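Long-range contacts in germination protein (PDB 6O59), which forms the N-terminal domain of the A subunit of a Bacillus megaterium spore germinant receptor and probably takes part in sensing the nutrients that trigger germination: residues A[23-28]-A[171-176]; A[166-171]-A[188-193]; A[182-187]-A[254-259]. All blocks are in the same frame, centred on the assembly; numbering follows the deposited sequence.

From the N terminus, the turn before strand 27-34 meets strand 169-176 in contact 1, which closes a long loop holding nearly all of the first antiparallel sheet and brings the turn leading into that sheet's outermost strand against the outermost strand of the second. Contact 2 closes the short loop of the hairpin 169-176/182-189 at its open end; it shares Leu171 with contact 1, and the segments of the two alternate along the chain. Contact 3 carries the second sheet inward, pairing strand 182-189 with strand 252-256 across an excursion that is about half helix. Its segments alternate with those of contact 2, whereas contact 1 has closed before contact 3 opens. Leu171 CD1 packs on Met187 CG, bringing all three together.

Contact 1: residues A[23-28]-A[171-176]; sequences NSSDIV and LESMKI
Leu171 gives its backbone N-H to the hydroxyl of Ser24, N to OG 3.1 Å and nearly straight at 165°, at a junction between the two antiparallel sheets of this domain. Strand 27-34 is an outer strand of one sheet and strand 169-176 of the other, and the type I beta turn Ser24 to Ile27, leading into the former, is the part that reaches across. Turned beside its own backbone N (chi1 -83°), Ser24 OG can face both Leu171 N and the carbonyl of Thr21, to which it is also hydrogen-bonded; a single side-chain oxygen thus links the residue just after helix 10-20 to a strand of the other sheet. The carbonyl of Leu171 in turn takes a weak bond from Ser25 N, N to O 3.4 Å, supported by a CA-H...O contact from Ser24. The next link is made by side chains: Ser25 OG and Ser173 OG meet hydroxyl to hydroxyl at 3.0 Å, either being able to donate, and Ser173 OG continues to Thr185 on the neighbouring strand.

The CB of Leu171 is directed at the turn, and the side chain is buried, with Leu157 and Arg161 of helix 153-163 also against it. Asp26 crosses it at about a right angle. Its carboxylate forms a salt bridge through OD1 with Arg161, which probably favours the charged form of the acid and holds the group in place. The packing ends at one leucine methyl, CD2 of Leu171, which lies 3.6 Å from Asp26 OD2.

Contact 2: residues A[166-171]-A[188-193]; sequences TPDLWL and YIHGIA
The backbone N of His190 donates to the carbonyl O of Asp168 at 2.8 Å, approaching from 30° off the carbonyl plane. This is the shortest polar bond here, and Ile189 CA adds a CA-H...O contact to the same oxygen. Two residues along, Trp170 and Tyr188 exchange both backbone bonds, Trp170 N to Tyr188 O at 3.0 Å and Tyr188 N to Trp170 O at 3.3 Å. They form the hydrogen-bonded pair at the open end of the antiparallel beta hairpin 169-176/182-189, while Leu169 and Ile189 are a non-hydrogen-bonded pair with side chains on the face away from Trp170 and Tyr188. Beyond the strands, His190 lays its ring on the indole in an offset stack, 4.0 Å from the centroid of the Trp170 six-membered ring to that of the imidazole, the planes only 9° apart. His190 CB sits over the same benzo ring as a CH-pi contact. An extended first torsion, with CG anti to the backbone N (chi1 167°), carries the imidazole alongside the indole. Tyr188 reaches the indole differently: its OH comes to the edge, in plane, 3.3 Å from Trp170 CE3, while Trp170 CB lies over one face of the phenol ring.

Contact 3: residues A[182-187]-A[254-259]; sequences TDVTLM and IFVDGT
Phe255 receives the sulfur of Met187 at its ring edge, in plane, with Met187 SD 3.8 Å from Phe255 CE2: a Met-aromatic contact in which the methyl CE comes closer still, 3.6 Å from the same Phe255 CE2. Beyond CG the methionine chain is extended, which carries the thioether as far as the rim of the phenyl ring. Phe149 meets the same phenylalanine edge to face. This pairing lies inside the antiparallel sheet where strand 182-189 runs between strands 169-176 and 252-256; the axes of the short segments 182-187 and 254-256 make an angle of 165°.

Thr185 and Phe255 are the hydrogen-bonded pair and bond in both directions, Phe255 N to Thr185 O at 2.8 Å and Thr185 N to Phe255 O at 2.9 Å. Val184 and Leu186 stand in the flanking non-hydrogen-bonded pairs. Their side chains share the opposite face from Phe255 with Val256 and Ile254. Here Val184 splits its two branches: CG1 meets Ile254 CG2, and CG2 meets Val256 CG2, each at 3.8 Å, the two valines lying side by side and pointing the same way. Leu205 of helix 195-206 packs on this face against Leu186 and Ile254.

Asp257 N, already within the type II turn from Val256 to Thr259, bonds to Asp183 O. At the start of the turn Val256 O accepts from both Thr259 N and Thr259 OG1, which reach that oxygen from the same face of its carbonyl plane.

Contact 1: residues A[23-28]-A[171-176]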
loop_
_atom_site.group_PDB
_atom_site.type_symbol
_atom_site.label_atom_id
_atom_site.label_comp_id
_atom_site.label_asym_id
_atom_site.label_seq_id
_atom_site.Cartn_x
_atom_site.Cartn_y
_atom_site.Cartn_z
ATOM N N ASN A 23 -0.998 -4.614 7.498
ATOM C CA ASN A 23 -1.199 -3.280 8.078
ATOM C C ASN A 23 -0.238 -2.300 7.378
ATOM O O ASN A 23 0.480 -1.533 8.035
ATOM C CB ASN A 23 -1.024 -3.304 9.608
ATOM C CG ASN A 23 -2.259 -2.887 10.364
ATOM O OD1 ASN A 23 -2.615 -1.692 10.432
ATOM N ND2 ASN A 23 -2.938 -3.866 10.957
ATOM N N SER A 24 -0.180 -2.406 6.019
ATOM C CA SER A 24 0.696 -1.624 5.143
ATOM C C SER A 24 0.343 -0.156 5.240
ATOM O O SER A 24 -0.839 0.195 5.267
ATOM C CB SER A 24 0.619 -2.122 3.704
ATOM O OG SER A 24 1.479 -3.232 3.513
ATOM N N SER A 25 1.376 0.691 5.337
ATOM C CA SER A 25 1.241 2.126 5.570
ATOM C C SER A 25 0.553 2.903 4.443
ATOM O O SER A 25 0.045 3.987 4.729
ATOM C CB SER A 25 2.594 2.751 5.879
ATOM O OG SER A 25 3.577 2.488 4.889
ATOM N N ASP A 26 0.484 2.364 3.204
ATOM C CA ASP A 26 -0.114 3.086 2.079
ATOM C C ASP A 26 -1.549 2.673 1.791
ATOM O O ASP A 26 -2.161 3.191 0.857
ATOM C CB ASP A 26 0.745 2.928 0.818
ATOM C CG ASP A 26 0.925 1.523 0.270
ATOM O OD1 ASP A 26 0.674 0.555 1.015
ATOM O OD2 ASP A 26 1.341 1.397 -0.898
ATOM N N ILE A 27 -2.098 1.765 2.595
ATOM C CA ILE A 27 -3.482 1.359 2.417
ATOM C C ILE A 27 -4.358 2.286 3.268
ATOM O O ILE A 27 -4.246 2.312 4.498
ATOM C CB ILE A 27 -3.655 -0.139 2.705
ATOM C CG1 ILE A 27 -2.991 -0.937 1.558
ATOM C CG2 ILE A 27 -5.151 -0.501 2.839
ATOM C CD1 ILE A 27 -2.551 -2.187 1.887
ATOM N N VAL A 28 -5.185 3.097 2.584
ATOM C CA VAL A 28 -6.062 4.108 3.194
ATOM C C VAL A 28 -7.490 3.577 3.384
ATOM O O VAL A 28 -8.087 3.031 2.452
ATOM C CB VAL A 28 -6.079 5.428 2.372
ATOM C CG1 VAL A 28 -6.909 6.496 3.057
ATOM C CG2 VAL A 28 -4.677 5.939 2.126
ATOM N N LEU A 171 4.552 -3.095 3.701
ATOM C CA LEU A 171 5.242 -1.801 3.877
ATOM C C LEU A 171 5.180 -1.352 5.343
ATOM O O LEU A 171 4.090 -1.289 5.904
ATOM C CB LEU A 171 4.615 -0.722 2.969
ATOM C CG LEU A 171 5.027 -0.652 1.478
ATOM C CD1 LEU A 171 4.641 -1.892 0.694
ATOM C CD2 LEU A 171 4.347 0.507 0.807
ATOM N N GLU A 172 6.346 -1.064 5.960
ATOM C CA GLU A 172 6.552 -0.721 7.363
ATOM C C GLU A 172 7.242 0.629 7.426
ATOM O O GLU A 172 8.377 0.766 6.960
ATOM C CB GLU A 172 7.397 -1.824 8.037
ATOM C CG GLU A 172 7.317 -1.842 9.543
ATOM C CD GLU A 172 8.314 -2.769 10.213
ATOM O OE1 GLU A 172 8.528 -3.897 9.705
ATOM O OE2 GLU A 172 8.882 -2.365 11.254
ATOM N N SER A 173 6.531 1.634 7.931
ATOM C CA SER A 173 7.051 2.986 8.092
ATOM C C SER A 173 7.701 3.148 9.449
ATOM O O SER A 173 7.205 2.614 10.442
ATOM C CB SER A 173 5.948 4.015 7.900
ATOM O OG SER A 173 5.606 4.041 6.523
ATOM N N MET A 174 8.841 3.834 9.494
ATOM C CA MET A 174 9.567 4.059 10.747
ATOM C C MET A 174 10.384 5.359 10.669
ATOM O O MET A 174 10.507 5.963 9.601
ATOM C CB MET A 174 10.438 2.837 11.162
ATOM C CG MET A 174 11.523 2.460 10.179
ATOM S SD MET A 174 12.000 0.716 10.300
ATOM C CE MET A 174 12.939 0.708 11.900
ATOM N N LYS A 175 10.869 5.811 11.832
ATOM C CA LYS A 175 11.666 7.017 12.002
ATOM C C LYS A 175 13.010 6.596 12.538
ATOM O O LYS A 175 13.125 6.182 13.688
ATOM C CB LYS A 175 10.959 8.035 12.920
ATOM C CG LYS A 175 9.887 8.820 12.185
ATOM C CD LYS A 175 9.136 9.781 13.086
ATOM C CE LYS A 175 7.802 10.229 12.509
ATOM N NZ LYS A 175 7.924 11.273 11.458
ATOM N N ILE A 176 14.015 6.615 11.670
ATOM C CA ILE A 176 15.376 6.230 12.024
ATOM C C ILE A 176 16.243 7.481 12.003
ATOM O O ILE A 176 15.896 8.447 11.342
ATOM C CB ILE A 176 15.928 5.111 11.102
ATOM C CG1 ILE A 176 16.070 5.592 9.646
ATOM C CG2 ILE A 176 15.055 3.854 11.188
ATOM C CD1 ILE A 176 17.178 4.984 8.896
#

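Contact 2: residues A[166-171]-A[188-193]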
loop_
_atom_site.group_PDB
_atom_site.type_symbol
_atom_site.label_atom_id
_atom_site.label_comp_id
_atom_site.label_asym_id
_atom_site.label_seq_id
_atom_site.Cartn_x
_atom_site.Cartn_y
_atom_site.Cartn_z
ATOM N N THR A 166 0.846 -7.720 -5.349
ATOM C CA THR A 166 0.438 -8.737 -4.374
ATOM C C THR A 166 0.060 -8.090 -3.017
ATOM O O THR A 166 0.766 -7.176 -2.552
ATOM C CB THR A 166 1.515 -9.835 -4.183
ATOM O OG1 THR A 166 1.057 -10.764 -3.200
ATOM C CG2 THR A 166 2.857 -9.295 -3.737
ATOM N N PRO A 167 -0.984 -8.602 -2.315
ATOM C CA PRO A 167 -1.253 -8.071 -0.966
ATOM C C PRO A 167 -0.184 -8.538 0.032
ATOM O O PRO A 167 -0.144 -8.052 1.153
ATOM C CB PRO A 167 -2.638 -8.637 -0.624
ATOM C CG PRO A 167 -2.784 -9.842 -1.461
ATOM C CD PRO A 167 -1.931 -9.685 -2.675
ATOM N N ASP A 168 0.694 -9.477 -0.385
ATOM C CA ASP A 168 1.778 -10.016 0.441
ATOM C C ASP A 168 2.958 -9.036 0.515
ATOM O O ASP A 168 3.845 -9.210 1.362
ATOM C CB ASP A 168 2.223 -11.402 -0.048
ATOM C CG ASP A 168 1.279 -12.532 0.324
ATOM O OD1 ASP A 168 0.391 -12.308 1.182
ATOM O OD2 ASP A 168 1.440 -13.652 -0.229
ATOM N N LEU A 169 2.941 -7.975 -0.327
ATOM C CA LEU A 169 3.946 -6.916 -0.262
ATOM C C LEU A 169 3.590 -6.035 0.930
ATOM O O LEU A 169 2.574 -5.326 0.919
ATOM C CB LEU A 169 4.060 -6.111 -1.566
ATOM C CG LEU A 169 5.068 -4.944 -1.566
ATOM C CD1 LEU A 169 6.462 -5.388 -1.129
ATOM C CD2 LEU A 169 5.137 -4.307 -2.934
ATOM N N TRP A 170 4.375 -6.184 2.000
ATOM C CA TRP A 170 4.130 -5.480 3.245
ATOM C C TRP A 170 5.113 -4.309 3.414
ATOM O O TRP A 170 6.316 -4.462 3.194
ATOM C CB TRP A 170 4.186 -6.461 4.417
ATOM C CG TRP A 170 3.037 -7.430 4.458
ATOM C CD1 TRP A 170 2.028 -7.556 3.546
ATOM C CD2 TRP A 170 2.794 -8.427 5.458
ATOM N NE1 TRP A 170 1.178 -8.570 3.914
ATOM C CE2 TRP A 170 1.624 -9.124 5.085
ATOM C CE3 TRP A 170 3.445 -8.794 6.652
ATOM C CZ2 TRP A 170 1.075 -10.146 5.870
ATOM C CZ3 TRP A 170 2.911 -9.822 7.421
ATOM C CH2 TRP A 170 1.744 -10.490 7.025
ATOM N N LEU A 171 4.552 -3.095 3.701
ATOM C CA LEU A 171 5.242 -1.801 3.877
ATOM C C LEU A 171 5.180 -1.352 5.343
ATOM O O LEU A 171 4.090 -1.289 5.904
ATOM C CB LEU A 171 4.615 -0.722 2.969
ATOM C CG LEU A 171 5.027 -0.652 1.478
ATOM C CD1 LEU A 171 4.641 -1.892 0.694
ATOM C CD2 LEU A 171 4.347 0.507 0.807
ATOM N N TYR A 188 9.058 -5.719 1.982
ATOM C CA TYR A 188 9.393 -7.136 1.840
ATOM C C TYR A 188 8.135 -7.897 1.439
ATOM O O TYR A 188 7.032 -7.453 1.769
ATOM C CB TYR A 188 10.025 -7.717 3.130
ATOM C CG TYR A 188 9.090 -7.761 4.321
ATOM C CD1 TYR A 188 8.904 -6.646 5.135
ATOM C CD2 TYR A 188 8.403 -8.934 4.648
ATOM C CE1 TYR A 188 8.038 -6.683 6.230
ATOM C CE2 TYR A 188 7.533 -8.982 5.738
ATOM C CZ TYR A 188 7.355 -7.858 6.529
ATOM O OH TYR A 188 6.495 -7.925 7.602
ATOM N N ILE A 189 8.292 -9.040 0.730
ATOM C CA ILE A 189 7.134 -9.843 0.367
ATOM C C ILE A 189 7.025 -10.943 1.411
ATOM O O ILE A 189 7.860 -11.863 1.458
ATOM C CB ILE A 189 7.105 -10.395 -1.099
ATOM C CG1 ILE A 189 7.196 -9.259 -2.143
ATOM C CG2 ILE A 189 5.835 -11.242 -1.339
ATOM C CD1 ILE A 189 7.436 -9.707 -3.594
ATOM N N HIS A 190 5.995 -10.828 2.258
ATOM C CA HIS A 190 5.656 -11.795 3.296
ATOM C C HIS A 190 5.473 -13.194 2.675
ATOM O O HIS A 190 4.711 -13.354 1.721
ATOM C CB HIS A 190 4.375 -11.337 4.004
ATOM C CG HIS A 190 3.766 -12.395 4.857
ATOM N ND1 HIS A 190 4.255 -12.668 6.110
ATOM C CD2 HIS A 190 2.748 -13.242 4.585
ATOM C CE1 HIS A 190 3.518 -13.664 6.572
ATOM N NE2 HIS A 190 2.602 -14.046 5.685
ATOM N N GLY A 191 6.194 -14.176 3.192
ATOM C CA GLY A 191 6.115 -15.539 2.672
ATOM C C GLY A 191 7.217 -15.889 1.694
ATOM O O GLY A 191 7.495 -17.072 1.478
ATOM N N ILE A 192 7.831 -14.864 1.072
ATOM C CA ILE A 192 8.955 -15.028 0.152
ATOM C C ILE A 192 10.218 -14.658 0.941
ATOM O O ILE A 192 11.150 -15.462 1.002
ATOM C CB ILE A 192 8.772 -14.242 -1.177
ATOM C CG1 ILE A 192 7.677 -14.916 -2.042
ATOM C CG2 ILE A 192 10.089 -14.174 -1.948
ATOM C CD1 ILE A 192 7.161 -14.136 -3.277
ATOM N N ALA A 193 10.220 -13.476 1.594
ATOM C CA ALA A 193 11.335 -13.051 2.424
ATOM C C ALA A 193 11.426 -13.899 3.695
ATOM O O ALA A 193 10.393 -14.260 4.274
ATOM C CB ALA A 193 11.194 -11.585 2.787
#

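Contact 3: residues A[182-187]-A[254-259]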
loop_
_atom_site.group_PDB
_atom_site.type_symbol
_atom_site.label_atom_id
_atom_site.label_comp_id
_atom_site.label_asym_id
_atom_site.label_seq_id
_atom_site.Cartn_x
_atom_site.Cartn_y
_atom_site.Cartn_z
ATOM N N THR A 182 14.650 10.746 10.588
ATOM C CA THR A 182 14.360 10.693 9.156
ATOM C C THR A 182 13.301 9.624 8.930
ATOM O O THR A 182 13.404 8.518 9.478
ATOM C CB THR A 182 15.651 10.410 8.327
ATOM O OG1 THR A 182 16.641 11.411 8.605
ATOM C CG2 THR A 182 15.396 10.365 6.843
ATOM N N ASP A 183 12.294 9.953 8.114
ATOM C CA ASP A 183 11.226 9.026 7.762
ATOM C C ASP A 183 11.738 8.030 6.743
ATOM O O ASP A 183 12.451 8.391 5.801
ATOM C CB ASP A 183 9.982 9.764 7.264
ATOM C CG ASP A 183 9.278 10.491 8.381
ATOM O OD1 ASP A 183 8.593 9.827 9.174
ATOM O OD2 ASP A 183 9.441 11.724 8.480
ATOM N N VAL A 184 11.404 6.764 6.976
ATOM C CA VAL A 184 11.840 5.629 6.185
ATOM C C VAL A 184 10.684 4.643 6.026
ATOM O O VAL A 184 9.936 4.432 6.983
ATOM C CB VAL A 184 13.066 4.987 6.913
ATOM C CG1 VAL A 184 13.170 3.483 6.686
ATOM C CG2 VAL A 184 14.357 5.679 6.512
ATOM N N THR A 185 10.547 4.030 4.831
ATOM C CA THR A 185 9.581 2.960 4.601
ATOM C C THR A 185 10.360 1.713 4.119
ATOM O O THR A 185 11.132 1.770 3.162
ATOM C CB THR A 185 8.414 3.377 3.693
ATOM O OG1 THR A 185 7.619 4.328 4.399
ATOM C CG2 THR A 185 7.519 2.190 3.317
ATOM N N LEU A 186 10.159 0.613 4.835
ATOM C CA LEU A 186 10.726 -0.716 4.615
ATOM C C LEU A 186 9.714 -1.594 3.834
ATOM O O LEU A 186 8.525 -1.547 4.123
ATOM C CB LEU A 186 11.004 -1.302 6.008
ATOM C CG LEU A 186 11.816 -2.591 6.120
ATOM C CD1 LEU A 186 12.647 -2.571 7.362
ATOM C CD2 LEU A 186 10.912 -3.815 6.171
ATOM N N MET A 187 10.189 -2.394 2.875
ATOM C CA MET A 187 9.389 -3.298 2.039
ATOM C C MET A 187 9.949 -4.715 2.003
ATOM O O MET A 187 11.164 -4.888 1.886
ATOM C CB MET A 187 9.380 -2.792 0.591
ATOM C CG MET A 187 8.215 -2.000 0.209
ATOM S SD MET A 187 8.527 -1.579 -1.516
ATOM C CE MET A 187 7.568 -0.108 -1.654
ATOM N N ILE A 254 14.356 -0.495 1.071
ATOM C CA ILE A 254 14.260 0.631 2.004
ATOM C C ILE A 254 14.217 1.919 1.217
ATOM O O ILE A 254 15.067 2.146 0.354
ATOM C CB ILE A 254 15.417 0.642 3.044
ATOM C CG1 ILE A 254 15.478 -0.676 3.848
ATOM C CG2 ILE A 254 15.341 1.860 3.967
ATOM C CD1 ILE A 254 16.888 -1.179 4.061
ATOM N N PHE A 255 13.230 2.758 1.529
ATOM C CA PHE A 255 13.072 4.088 0.948
ATOM C C PHE A 255 13.252 5.130 2.031
ATOM O O PHE A 255 12.483 5.159 2.999
ATOM C CB PHE A 255 11.714 4.254 0.244
ATOM C CG PHE A 255 11.608 3.402 -0.988
ATOM C CD1 PHE A 255 12.202 3.799 -2.175
ATOM C CD2 PHE A 255 10.957 2.168 -0.947
ATOM C CE1 PHE A 255 12.126 3.000 -3.299
ATOM C CE2 PHE A 255 10.859 1.379 -2.087
ATOM C CZ PHE A 255 11.439 1.803 -3.256
ATOM N N VAL A 256 14.301 5.956 1.883
ATOM C CA VAL A 256 14.637 7.036 2.807
ATOM C C VAL A 256 14.137 8.368 2.219
ATOM O O VAL A 256 14.311 8.621 1.025
ATOM C CB VAL A 256 16.157 7.059 3.093
ATOM C CG1 VAL A 256 16.503 8.069 4.182
ATOM C CG2 VAL A 256 16.658 5.666 3.473
ATOM N N ASP A 257 13.510 9.203 3.065
ATOM C CA ASP A 257 12.992 10.514 2.694
ATOM C C ASP A 257 14.112 11.407 2.162
ATOM O O ASP A 257 15.150 11.582 2.817
ATOM C CB ASP A 257 12.298 11.165 3.902
ATOM C CG ASP A 257 11.507 12.427 3.611
ATOM O OD1 ASP A 257 11.046 12.589 2.466
ATOM O OD2 ASP A 257 11.317 13.233 4.541
ATOM N N GLY A 258 13.916 11.902 0.941
ATOM C CA GLY A 258 14.870 12.770 0.260
ATOM C C GLY A 258 15.893 12.078 -0.626
ATOM O O GLY A 258 16.594 12.764 -1.379
ATOM N N THR A 259 16.014 10.726 -0.554
ATOM C CA THR A 259 16.990 10.017 -1.391
ATOM C C THR A 259 16.291 9.489 -2.655
ATOM O O THR A 259 15.318 8.744 -2.554
ATOM C CB THR A 259 17.758 8.933 -0.630
ATOM O OG1 THR A 259 16.963 7.763 -0.498
ATOM C CG2 THR A 259 18.256 9.407 0.716
#